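Local coordinates for EreC (PDB 6XCQ), which probably hydrolyses the lactone ester of erythromycin and related macrolides, an esterase activity that confers macrolide resistance, at residues Gly68-Ala73 and Leu304-Asn309; Ala168-Ile173 and Asp250-Ile255; His190-Ile195 and Ala205-Met210; Val350-Phe355 and Ser408-Val413. The protein carries 1 engineered substitution. All coordinates share one frame; numbering follows the deposited sequence. Where two conformers were deposited one is given.

Contact 1 of 4, residues Gly68-Ala73 and Leu304-Asn309. Engineered in segment 304-309: N309 (natural residue His).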
loop_
_atom_site.group_PDB
_atom_site.type_symbol
_atom_site.label_atom_id
_atom_site.label_comp_id
_atom_site.label_asym_id
_atom_site.label_seq_id
_atom_site.Cartn_x
_atom_site.Cartn_y
_atom_site.Cartn_z
ATOM N N GLY A 68 11.368 -4.072 -0.984
ATOM C CA GLY A 68 11.863 -4.709 0.222
ATOM C C GLY A 68 12.063 -3.745 1.365
ATOM O O GLY A 68 12.184 -4.176 2.520
ATOM N N ALA A 69 12.100 -2.449 1.067
ATOM C CA ALA A 69 12.198 -1.417 2.086
ATOM C C ALA A 69 11.586 -0.153 1.525
ATOM O O ALA A 69 11.680 0.109 0.323
ATOM C CB ALA A 69 13.655 -1.172 2.509
ATOM N N HIS A 70 10.932 0.612 2.387
ATOM C CA HIS A 70 10.392 1.884 1.942
ATOM C C HIS A 70 11.531 2.863 1.669
ATOM O O HIS A 70 12.650 2.708 2.176
ATOM C CB HIS A 70 9.450 2.473 3.001
ATOM C CG HIS A 70 8.155 1.728 3.163
ATOM N ND1 HIS A 70 7.386 1.322 2.094
ATOM C CD2 HIS A 70 7.483 1.345 4.275
ATOM C CE1 HIS A 70 6.297 0.719 2.538
ATOM N NE2 HIS A 70 6.328 0.727 3.859
ATOM N N PHE A 71 11.237 3.868 0.834
ATOM C CA PHE A 71 12.080 5.061 0.680
ATOM C C PHE A 71 13.383 4.781 -0.066
ATOM O O PHE A 71 14.388 5.460 0.167
ATOM C CB PHE A 71 12.382 5.705 2.038
ATOM C CG PHE A 71 11.157 5.872 2.913
ATOM C CD1 PHE A 71 10.065 6.596 2.461
ATOM C CD2 PHE A 71 11.096 5.295 4.168
ATOM C CE1 PHE A 71 8.929 6.762 3.261
ATOM C CE2 PHE A 71 9.959 5.446 4.970
ATOM C CZ PHE A 71 8.879 6.181 4.509
ATOM N N VAL A 72 13.374 3.829 -0.994
ATOM C CA VAL A 72 14.570 3.416 -1.730
ATOM C C VAL A 72 14.465 3.913 -3.164
ATOM O O VAL A 72 13.459 3.665 -3.839
ATOM C CB VAL A 72 14.746 1.889 -1.697
ATOM C CG1 VAL A 72 15.873 1.476 -2.611
ATOM C CG2 VAL A 72 14.979 1.386 -0.272
ATOM N N ALA A 73 15.515 4.596 -3.640
ATOM C CA ALA A 73 15.492 5.174 -4.983
ATOM C C ALA A 73 15.398 4.094 -6.052
ATOM O O ALA A 73 14.627 4.221 -7.010
ATOM C CB ALA A 73 16.744 6.027 -5.212
ATOM N N LEU A 304 0.980 -0.969 -5.551
ATOM C CA LEU A 304 2.305 -0.522 -5.112
ATOM C C LEU A 304 2.299 -0.594 -3.591
ATOM O O LEU A 304 1.833 0.321 -2.906
ATOM C CB LEU A 304 2.600 0.895 -5.621
ATOM C CG LEU A 304 2.621 1.147 -7.135
ATOM C CD1 LEU A 304 3.156 2.564 -7.448
ATOM C CD2 LEU A 304 3.460 0.085 -7.854
ATOM N N ALA A 305 2.761 -1.715 -3.049
ATOM C CA ALA A 305 2.776 -1.877 -1.605
ATOM C C ALA A 305 4.064 -2.589 -1.205
ATOM O O ALA A 305 4.838 -3.030 -2.054
ATOM C CB ALA A 305 1.532 -2.631 -1.121
ATOM N N HIS A 306 4.293 -2.694 0.098
ATOM C CA HIS A 306 5.507 -3.339 0.595
ATOM C C HIS A 306 5.474 -4.834 0.269
ATOM O O HIS A 306 4.395 -5.425 0.136
ATOM C CB HIS A 306 5.619 -3.115 2.107
ATOM C CG HIS A 306 6.998 -3.321 2.666
ATOM N ND1 HIS A 306 7.486 -4.566 2.987
ATOM C CD2 HIS A 306 7.978 -2.439 2.982
ATOM C CE1 HIS A 306 8.710 -4.447 3.479
ATOM N NE2 HIS A 306 9.031 -3.166 3.493
ATOM N N ASN A 307 6.668 -5.443 0.113
ATOM C CA ASN A 307 6.780 -6.906 0.024
ATOM C C ASN A 307 5.930 -7.589 1.088
ATOM O O ASN A 307 5.219 -8.563 0.809
ATOM C CB ASN A 307 8.235 -7.374 0.200
ATOM C CG ASN A 307 9.112 -7.120 -1.022
ATOM O OD1 ASN A 307 8.680 -6.543 -2.020
ATOM N ND2 ASN A 307 10.368 -7.561 -0.933
ATOM N N ASN A 308 6.024 -7.108 2.332
ATOM C CA ASN A 308 5.292 -7.721 3.435
ATOM C C ASN A 308 3.777 -7.639 3.247
ATOM O O ASN A 308 3.054 -8.457 3.824
ATOM C CB ASN A 308 5.667 -7.063 4.764
ATOM C CG ASN A 308 7.129 -7.269 5.135
ATOM O OD1 ASN A 308 7.887 -7.891 4.406
ATOM N ND2 ASN A 308 7.526 -6.727 6.271
ATOM N N ASN A 309 3.273 -6.670 2.477
ATOM C CA ASN A 309 1.829 -6.623 2.249
ATOM C C ASN A 309 1.419 -7.495 1.066
ATOM O O ASN A 309 0.347 -8.107 1.093
ATOM C CB ASN A 309 1.334 -5.190 1.987
ATOM C CG ASN A 309 1.671 -4.222 3.104
ATOM O OD1 ASN A 309 2.438 -3.283 2.904
ATOM N ND2 ASN A 309 1.066 -4.418 4.269
HETATM O O HOH W 1 3.619 -0.743 4.131
#
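H306 sets one edge of its imidazole against the face of H70, an edge-to-face pair with ring centroids 4.8 Å apart and planes at 74°. The side chain can be followed outward. H306 CB already lies 3.9 Å from H70 CE1. CG stands anti to the backbone N (chi1 -161°), which turns the ring toward segment 68-73. CD2 makes the main approach, 3.6 Å from H70 CE1 and toward the rim of that ring. On the other branch, ND1 receives N308 N at 3.0 Å in the ring plane and nearly straight (170°), capping helix 307-310. At the tip, NE2 bonds Q409 OE1, while H306 CE1 sits 3.6 Å from G68 O. Beside it, N307 ND2 comes within 3.4 Å of G68 CA, though its bond goes to F343 O. The engineered N309 completes a capping box through a weak bond from H306 N, and one water links H70 NE2 to N309 OD1. The segments lie at the ends of the adjacent parallel strands 62-65 and 301-304. With both nitrogens of H306 engaged and H70 ND1 bonded to E67, the bonds on both rings probably limit their rotation, giving an ordered polar cluster in a largely buried setting.

Contact 2 of 4, residues Ala168-Ile173 and Asp250-Ile255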
loop_
_atom_site.group_PDB
_atom_site.type_symbol
_atom_site.label_atom_id
_atom_site.label_comp_id
_atom_site.label_asym_id
_atom_site.label_seq_id
_atom_site.Cartn_x
_atom_site.Cartn_y
_atom_site.Cartn_z
ATOM N N ALA A 168 -15.682 13.926 7.418
ATOM C CA ALA A 168 -16.189 15.147 6.804
ATOM C C ALA A 168 -16.929 14.842 5.512
ATOM O O ALA A 168 -17.971 15.445 5.234
ATOM C CB ALA A 168 -15.041 16.126 6.546
ATOM N N GLN A 169 -16.394 13.930 4.698
ATOM C CA GLN A 169 -17.113 13.523 3.498
ATOM C C GLN A 169 -18.390 12.786 3.867
ATOM O O GLN A 169 -19.450 13.036 3.279
ATOM C CB GLN A 169 -16.229 12.649 2.604
ATOM C CG GLN A 169 -16.890 12.315 1.282
ATOM C CD GLN A 169 -16.237 11.155 0.552
ATOM O OE1 GLN A 169 -16.916 10.256 0.060
ATOM N NE2 GLN A 169 -14.915 11.174 0.474
ATOM N N LEU A 170 -18.310 11.888 4.851
ATOM C CA LEU A 170 -19.513 11.198 5.320
ATOM C C LEU A 170 -20.591 12.195 5.746
ATOM O O LEU A 170 -21.774 12.039 5.402
ATOM C CB LEU A 170 -19.149 10.261 6.477
ATOM C CG LEU A 170 -20.282 9.466 7.153
ATOM C CD1 LEU A 170 -20.968 8.557 6.141
ATOM C CD2 LEU A 170 -19.723 8.654 8.324
ATOM N N ALA A 171 -20.201 13.244 6.476
ATOM C CA ALA A 171 -21.198 14.206 6.949
ATOM C C ALA A 171 -21.871 14.934 5.788
ATOM O O ALA A 171 -23.080 15.211 5.838
ATOM C CB ALA A 171 -20.559 15.202 7.920
ATOM N N GLU A 172 -21.112 15.251 4.731
ATOM C CA GLU A 172 -21.714 15.895 3.566
ATOM C C GLU A 172 -22.670 14.955 2.848
ATOM O O GLU A 172 -23.762 15.362 2.428
ATOM C CB GLU A 172 -20.637 16.369 2.595
ATOM C CG GLU A 172 -19.655 17.371 3.167
ATOM C CD GLU A 172 -18.432 17.524 2.275
ATOM O OE1 GLU A 172 -18.323 16.755 1.294
ATOM O OE2 GLU A 172 -17.585 18.406 2.551
ATOM N N ILE A 173 -22.268 13.700 2.669
ATOM C CA ILE A 173 -23.149 12.734 2.025
ATOM C C ILE A 173 -24.397 12.517 2.870
ATOM O O ILE A 173 -25.528 12.618 2.381
ATOM C CB ILE A 173 -22.396 11.416 1.771
ATOM C CG1 ILE A 173 -21.290 11.623 0.727
ATOM C CG2 ILE A 173 -23.362 10.323 1.355
ATOM C CD1 ILE A 173 -20.247 10.498 0.719
ATOM N N ASP A 250 -18.419 3.200 2.020
ATOM C CA ASP A 250 -16.967 3.098 2.012
ATOM C C ASP A 250 -16.351 3.957 3.106
ATOM O O ASP A 250 -15.402 3.526 3.776
ATOM C CB ASP A 250 -16.417 3.495 0.645
ATOM C CG ASP A 250 -16.782 2.494 -0.450
ATOM O OD1 ASP A 250 -17.366 1.425 -0.140
ATOM O OD2 ASP A 250 -16.484 2.784 -1.628
ATOM N N ARG A 251 -16.870 5.174 3.307
ATOM C CA ARG A 251 -16.308 6.047 4.333
ATOM C C ARG A 251 -16.417 5.401 5.707
ATOM O O ARG A 251 -15.431 5.331 6.455
ATOM C CB ARG A 251 -17.004 7.410 4.324
ATOM C CG ARG A 251 -16.847 8.226 3.042
ATOM C CD ARG A 251 -15.390 8.620 2.754
ATOM N NE ARG A 251 -14.725 7.609 1.937
ATOM C CZ ARG A 251 -14.969 7.401 0.644
ATOM N NH1 ARG A 251 -15.857 8.138 -0.006
ATOM N NH2 ARG A 251 -14.318 6.448 -0.002
ATOM N N ILE A 252 -17.611 4.909 6.050
ATOM C CA ILE A 252 -17.819 4.256 7.342
ATOM C C ILE A 252 -16.863 3.083 7.510
ATOM O O ILE A 252 -16.271 2.903 8.578
ATOM C CB ILE A 252 -19.283 3.795 7.492
ATOM C CG1 ILE A 252 -20.228 4.994 7.571
ATOM C CG2 ILE A 252 -19.439 2.920 8.733
ATOM C CD1 ILE A 252 -21.672 4.660 7.178
ATOM N N GLU A 253 -16.709 2.257 6.469
ATOM C CA GLU A 253 -15.751 1.146 6.562
ATOM C C GLU A 253 -14.347 1.663 6.865
ATOM O O GLU A 253 -13.642 1.123 7.725
ATOM C CB GLU A 253 -15.728 0.331 5.269
ATOM C CG GLU A 253 -16.938 -0.582 5.046
ATOM C CD GLU A 253 -17.118 -1.616 6.144
ATOM O OE1 GLU A 253 -18.188 -1.611 6.797
ATOM O OE2 GLU A 253 -16.191 -2.421 6.366
ATOM N N SER A 254 -13.922 2.697 6.142
ATOM C CA SER A 254 -12.613 3.290 6.371
ATOM C C SER A 254 -12.466 3.764 7.815
ATOM O O SER A 254 -11.447 3.496 8.460
ATOM C CB SER A 254 -12.390 4.445 5.396
ATOM O OG SER A 254 -11.112 5.028 5.633
ATOM N N ILE A 255 -13.476 4.467 8.344
ATOM C CA ILE A 255 -13.397 4.959 9.724
ATOM C C ILE A 255 -13.359 3.805 10.719
ATOM O O ILE A 255 -12.567 3.813 11.675
ATOM C CB ILE A 255 -14.563 5.914 10.032
ATOM C CG1 ILE A 255 -14.456 7.186 9.194
ATOM C CG2 ILE A 255 -14.588 6.252 11.505
ATOM C CD1 ILE A 255 -15.869 7.845 8.863
#
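A near-antiparallel helix pair, 164-177 against 244-267, brings L170 and Q169 onto R251, I252 and I255. The short segments cross at -149°, with their axes 9.6 Å apart at closest approach. With L170 CG anti to the backbone N (chi1 178°), both its methyls, CD1 and CD2, lie against I252 CG1. L170 CD2 is 3.8 Å from I252 CG1 and L170 CD1 is 3.9 Å from the same atom. L170 CD2 also reaches I255 CD1 at 4.0 Å. Nearer the backbone, L170 CB lies 4.2 Å from R251 CB. The pair belongs to the helical part of the fold, and the centre of the contact lies about 20 Å from the centre of the chain. Other helices close round it: A101 and I102 of helix 101-112 touch R251, while L229 and V222 of helix 212-231 cover I252 and I255. On the polar flank, the modelled bond from R251 NH1 to Q169 OE1, 2.4 Å, is implausibly short and doubtful; both side chains have two conformers, which may be the reason. In the conformers modelled, R251 folds at its second and third torsions and brings its CD methylene alongside the Q169 amide.

Contact 3 of 4, residues His190-Ile195 and Ala205-Met210; sequences HLLASI and AKWGEM
I195, L192 and M210 supply most of the apolar part of this contact, in which the turn after helix 182-191 meets helix 200-208 and the residues after it. The I195 methyl CD1 does double duty: it reaches the W207 backbone N at 3.6 Å, near the plane of the indole at its edge, and it lies 3.9 Å from M210 SD. L192 runs alongside W207, both pointing the same way, and its CD2 touches the ring edge at CZ3, 4.0 Å away. M210 extends from its backbone and then bends at its last torsion (chi3 53°), which brings M210 CE to 3.5 Å from L191 O. Its CG meanwhile passes S194 OG at 4.1 Å.

The polar part is a single hydrogen bond across the segments. K206 NZ donates to S194 O at 3.1 Å, tilted 23° from the carbonyl plane. The lysine is bent at three successive torsions, so the chain curls round the acceptor, with K206 CB only 3.3 Å from S194 O. NZ has a stronger partner in D196, with which it forms a salt bridge.

L192 to I195 form a type I beta turn, and L259 and L262 of helix 244-267 back L192, I195 and W207. The chemistry thus divides by depth: methyls, thioether and indole edge fill the inner side, while on the partly exposed rim one ammonium group ties a turn carbonyl and an aspartate together.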
loop_
_atom_site.group_PDB
_atom_site.type_symbol
_atom_site.label_atom_id
_atom_site.label_comp_id
_atom_site.label_asym_id
_atom_site.label_seq_id
_atom_site.Cartn_x
_atom_site.Cartn_y
_atom_site.Cartn_z
ATOM N N HIS A 190 -16.636 15.397 16.391
ATOM C CA HIS A 190 -16.097 16.067 17.566
ATOM C C HIS A 190 -15.356 15.086 18.458
ATOM O O HIS A 190 -14.254 15.385 18.932
ATOM C CB HIS A 190 -17.218 16.757 18.341
ATOM C CG HIS A 190 -17.716 18.004 17.684
ATOM N ND1 HIS A 190 -18.945 18.081 17.064
ATOM C CD2 HIS A 190 -17.142 19.221 17.532
ATOM C CE1 HIS A 190 -19.111 19.294 16.567
ATOM N NE2 HIS A 190 -18.032 20.005 16.838
ATOM N N LEU A 191 -15.938 13.902 18.682
ATOM C CA LEU A 191 -15.303 12.914 19.543
ATOM C C LEU A 191 -13.897 12.568 19.072
ATOM O O LEU A 191 -13.035 12.233 19.894
ATOM C CB LEU A 191 -16.152 11.650 19.607
ATOM C CG LEU A 191 -16.942 11.393 20.882
ATOM C CD1 LEU A 191 -17.972 10.316 20.621
ATOM C CD2 LEU A 191 -15.985 10.967 21.980
ATOM N N LEU A 192 -13.636 12.660 17.769
ATOM C CA LEU A 192 -12.370 12.208 17.199
ATOM C C LEU A 192 -11.517 13.351 16.660
ATOM O O LEU A 192 -10.594 13.109 15.874
ATOM C CB LEU A 192 -12.630 11.193 16.089
ATOM C CG LEU A 192 -13.425 9.958 16.486
ATOM C CD1 LEU A 192 -13.998 9.332 15.227
ATOM C CD2 LEU A 192 -12.536 8.982 17.212
ATOM N N ALA A 193 -11.804 14.590 17.062
ATOM C CA ALA A 193 -11.099 15.727 16.475
ATOM C C ALA A 193 -9.628 15.752 16.873
ATOM O O ALA A 193 -8.792 16.246 16.108
ATOM C CB ALA A 193 -11.783 17.033 16.870
ATOM N N SER A 194 -9.290 15.210 18.044
ATOM C CA SER A 194 -7.908 15.206 18.505
ATOM C C SER A 194 -7.029 14.210 17.766
ATOM O O SER A 194 -5.817 14.196 17.995
ATOM C CB SER A 194 -7.852 14.900 19.999
ATOM O OG SER A 194 -8.000 13.515 20.221
ATOM N N ILE A 195 -7.596 13.362 16.912
ATOM C CA ILE A 195 -6.801 12.421 16.118
ATOM C C ILE A 195 -6.388 13.178 14.859
ATOM O O ILE A 195 -7.084 13.161 13.845
ATOM C CB ILE A 195 -7.573 11.140 15.802
ATOM C CG1 ILE A 195 -8.332 10.634 17.031
ATOM C CG2 ILE A 195 -6.631 10.069 15.264
ATOM C CD1 ILE A 195 -7.457 10.324 18.201
ATOM N N ALA A 205 -0.705 7.876 19.194
ATOM C CA ALA A 205 -0.411 8.540 20.462
ATOM C C ALA A 205 -1.565 9.441 20.900
ATOM O O ALA A 205 -1.915 9.475 22.086
ATOM C CB ALA A 205 0.885 9.340 20.343
ATOM N N LYS A 206 -2.179 10.175 19.962
ATOM C CA LYS A 206 -3.338 10.991 20.324
ATOM C C LYS A 206 -4.529 10.123 20.725
ATOM O O LYS A 206 -5.303 10.494 21.615
ATOM C CB LYS A 206 -3.725 11.915 19.164
ATOM C CG LYS A 206 -2.691 12.973 18.808
ATOM C CD LYS A 206 -2.875 14.223 19.657
ATOM C CE LYS A 206 -2.566 15.491 18.870
ATOM N NZ LYS A 206 -3.774 16.381 18.771
ATOM N N TRP A 207 -4.691 8.969 20.075
ATOM C CA TRP A 207 -5.750 8.030 20.433
ATOM C C TRP A 207 -5.609 7.571 21.881
ATOM O O TRP A 207 -6.585 7.545 22.639
ATOM C CB TRP A 207 -5.714 6.838 19.473
ATOM C CG TRP A 207 -6.647 5.686 19.822
ATOM C CD1 TRP A 207 -6.311 4.521 20.427
ATOM C CD2 TRP A 207 -8.059 5.610 19.558
ATOM N NE1 TRP A 207 -7.422 3.714 20.570
ATOM C CE2 TRP A 207 -8.508 4.365 20.044
ATOM C CE3 TRP A 207 -8.981 6.477 18.961
ATOM C CZ2 TRP A 207 -9.846 3.958 19.948
ATOM C CZ3 TRP A 207 -10.316 6.079 18.872
ATOM C CH2 TRP A 207 -10.734 4.829 19.364
ATOM N N GLY A 208 -4.391 7.205 22.282
ATOM C CA GLY A 208 -4.135 6.770 23.644
ATOM C C GLY A 208 -4.348 7.843 24.690
ATOM O O GLY A 208 -4.474 7.517 25.877
ATOM N N GLU A 209 -4.404 9.114 24.282
ATOM C CA GLU A 209 -4.704 10.181 25.227
ATOM C C GLU A 209 -6.199 10.324 25.506
ATOM O O GLU A 209 -6.576 10.986 26.482
ATOM C CB GLU A 209 -4.128 11.499 24.707
ATOM C CG GLU A 209 -2.625 11.612 24.939
ATOM C CD GLU A 209 -1.961 12.647 24.052
ATOM O OE1 GLU A 209 -0.718 12.599 23.924
ATOM O OE2 GLU A 209 -2.676 13.501 23.479
ATOM N N MET A 210 -7.057 9.723 24.682
ATOM C CA MET A 210 -8.488 9.741 24.962
ATOM C C MET A 210 -8.814 8.783 26.102
ATOM O O MET A 210 -8.156 7.759 26.295
ATOM C CB MET A 210 -9.294 9.354 23.715
ATOM C CG MET A 210 -9.160 10.309 22.539
ATOM S SD MET A 210 -10.103 9.785 21.079
ATOM C CE MET A 210 -11.716 9.572 21.819
#

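Contact 4 of 4, residues Val350-Phe355 and Ser408-Val413; sequences VPEMQF and SQSASV
A carboxylate gripped by a turn makes this contact: E352 of strand 349-354 inserts its acid group against Q409 and S410, the two central residues of the type II' turn that joins strands 405-408 and 411-414 into a hairpin. E352 extends with CG anti to the backbone N (chi1 179°), then bends at its second torsion to bring the carboxylate to the turn. E352 OE1 takes Q409 NE2 at 3.0 Å, nearly straight (165°) but from above the carboxylate plane, and takes M353 N through its anti lone pair. E352 OE2 accepts S410 N, also from above the plane, and S410 OG through the anti lone pair at a short 2.5 Å. Four donors on two oxygens would be expected to favour the ionised acid and probably fix its rotation. Q409 NE2 also donates a hydrogen bond to a water, which in turn donates to P351 O, while M353 CE packs 3.7 Å from Q409 NE2. Q409 OE1 turns the other way, to H306 NE2 and H70 N. V350 CG1 rests 3.8 Å from S410 CA. Strand 349-354 pairs antiparallel with strand 365-370, whose T369 touches both E352 and S410, and F317 of strand 315-317 packs on the hairpin at S408, Q409 and V413.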
loop_
_atom_site.group_PDB
_atom_site.type_symbol
_atom_site.label_atom_id
_atom_site.label_comp_id
_atom_site.label_asym_id
_atom_site.label_seq_id
_atom_site.Cartn_x
_atom_site.Cartn_y
_atom_site.Cartn_z
ATOM N N VAL A 350 20.557 -0.156 3.900
ATOM C CA VAL A 350 19.172 0.048 3.486
ATOM C C VAL A 350 18.599 1.168 4.347
ATOM O O VAL A 350 19.004 1.315 5.514
ATOM C CB VAL A 350 18.380 -1.270 3.609
ATOM C CG1 VAL A 350 18.178 -1.680 5.093
ATOM C CG2 VAL A 350 17.078 -1.205 2.881
ATOM N N PRO A 351 17.720 2.017 3.816
ATOM C CA PRO A 351 17.019 2.967 4.688
ATOM C C PRO A 351 16.107 2.208 5.631
ATOM O O PRO A 351 15.368 1.309 5.221
ATOM C CB PRO A 351 16.221 3.846 3.714
ATOM C CG PRO A 351 16.739 3.528 2.354
ATOM C CD PRO A 351 17.295 2.150 2.410
ATOM N N GLU A 352 16.173 2.557 6.898
ATOM C CA GLU A 352 15.348 1.924 7.906
ATOM C C GLU A 352 14.583 3.005 8.654
ATOM O O GLU A 352 15.020 4.159 8.725
ATOM C CB GLU A 352 16.215 1.089 8.866
ATOM C CG GLU A 352 15.453 0.373 9.997
ATOM C CD GLU A 352 14.427 -0.626 9.491
ATOM O OE1 GLU A 352 13.349 -0.179 9.032
ATOM O OE2 GLU A 352 14.699 -1.856 9.560
ATOM N N MET A 353 13.429 2.635 9.194
ATOM C CA MET A 353 12.676 3.537 10.046
ATOM C C MET A 353 13.160 3.405 11.483
ATOM O O MET A 353 13.241 2.298 12.022
ATOM C CB MET A 353 11.181 3.246 9.933
ATOM C CG MET A 353 10.632 3.660 8.567
ATOM S SD MET A 353 8.949 3.097 8.268
ATOM C CE MET A 353 9.273 1.380 7.899
ATOM N N GLN A 354 13.504 4.531 12.088
ATOM C CA GLN A 354 13.996 4.561 13.458
ATOM C C GLN A 354 12.885 5.049 14.380
ATOM O O GLN A 354 12.455 6.204 14.279
ATOM C CB GLN A 354 15.229 5.452 13.561
ATOM C CG GLN A 354 15.831 5.451 14.952
ATOM C CD GLN A 354 17.055 6.318 15.038
ATOM O OE1 GLN A 354 18.161 5.819 15.229
ATOM N NE2 GLN A 354 16.870 7.629 14.881
ATOM N N PHE A 355 12.424 4.178 15.277
ATOM C CA PHE A 355 11.358 4.502 16.223
ATOM C C PHE A 355 11.810 4.072 17.614
ATOM O O PHE A 355 12.284 2.935 17.787
ATOM C CB PHE A 355 10.030 3.809 15.848
ATOM C CG PHE A 355 8.968 3.898 16.919
ATOM C CD1 PHE A 355 8.140 5.010 17.007
ATOM C CD2 PHE A 355 8.793 2.868 17.836
ATOM C CE1 PHE A 355 7.164 5.101 17.998
ATOM C CE2 PHE A 355 7.816 2.951 18.825
ATOM C CZ PHE A 355 7.000 4.070 18.902
ATOM N N SER A 408 13.932 -7.818 4.284
ATOM C CA SER A 408 12.744 -6.996 4.450
ATOM C C SER A 408 13.128 -5.925 5.459
ATOM O O SER A 408 13.487 -6.255 6.593
ATOM C CB SER A 408 11.564 -7.851 4.927
ATOM O OG SER A 408 10.437 -7.063 5.260
ATOM N N GLN A 409 13.109 -4.665 5.037
ATOM C CA GLN A 409 13.683 -3.556 5.830
ATOM C C GLN A 409 15.140 -3.931 6.123
ATOM O O GLN A 409 15.824 -4.453 5.231
ATOM C CB GLN A 409 12.831 -3.275 7.059
ATOM C CG GLN A 409 11.419 -2.777 6.752
ATOM C CD GLN A 409 11.403 -1.519 5.907
ATOM O OE1 GLN A 409 10.774 -1.493 4.855
ATOM N NE2 GLN A 409 12.069 -0.448 6.384
ATOM N N SER A 410 15.639 -3.718 7.341
ATOM C CA SER A 410 16.993 -4.129 7.698
ATOM C C SER A 410 17.049 -5.550 8.244
ATOM O O SER A 410 18.107 -5.973 8.714
ATOM C CB SER A 410 17.610 -3.157 8.713
ATOM O OG SER A 410 16.876 -3.121 9.919
ATOM N N ALA A 411 15.950 -6.302 8.156
ATOM C CA ALA A 411 15.912 -7.686 8.611
ATOM C C ALA A 411 15.629 -8.616 7.435
ATOM O O ALA A 411 15.974 -8.288 6.296
ATOM C CB ALA A 411 14.856 -7.852 9.713
ATOM N N SER A 412 15.034 -9.786 7.706
ATOM C CA SER A 412 14.549 -10.708 6.681
ATOM C C SER A 412 13.243 -11.355 7.136
ATOM O O SER A 412 12.928 -11.388 8.323
ATOM C CB SER A 412 15.566 -11.819 6.340
ATOM O OG SER A 412 16.755 -11.303 5.761
ATOM N N VAL A 413 12.477 -11.863 6.175
ATOM C CA VAL A 413 11.344 -12.734 6.456
ATOM C C VAL A 413 11.705 -14.116 5.934
ATOM O O VAL A 413 12.503 -14.254 5.004
ATOM C CB VAL A 413 10.014 -12.240 5.831
ATOM C CG1 VAL A 413 9.723 -10.812 6.254
ATOM C CG2 VAL A 413 10.043 -12.361 4.317
HETATM O O HOH W 2 12.724 1.877 4.822
#

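Contacts 1 and 4 form one continuous region, with centres about 10 Å apart: G68 O lies 2.7 Å from Q409 N, a probable hydrogen bond, and A69 packs on V350. Contact 1 is the more central, at the ends of two sheet strands, and contact 4 lies further out, partly buried. Contact 4 is held by hydrogen bonds to a carboxylate, contact 1 by an edge-to-face imidazole pair whose polar atoms bond to other residues. Contacts 2 and 3 belong to the helical part, share helix 244-267 as a partner or backing, and use mainly methyl packing, with polar groups toward their flanks. Contact 2 is buried and contact 3 partly so; contacts 2 and 4 lie on opposite sides of the chain's centre.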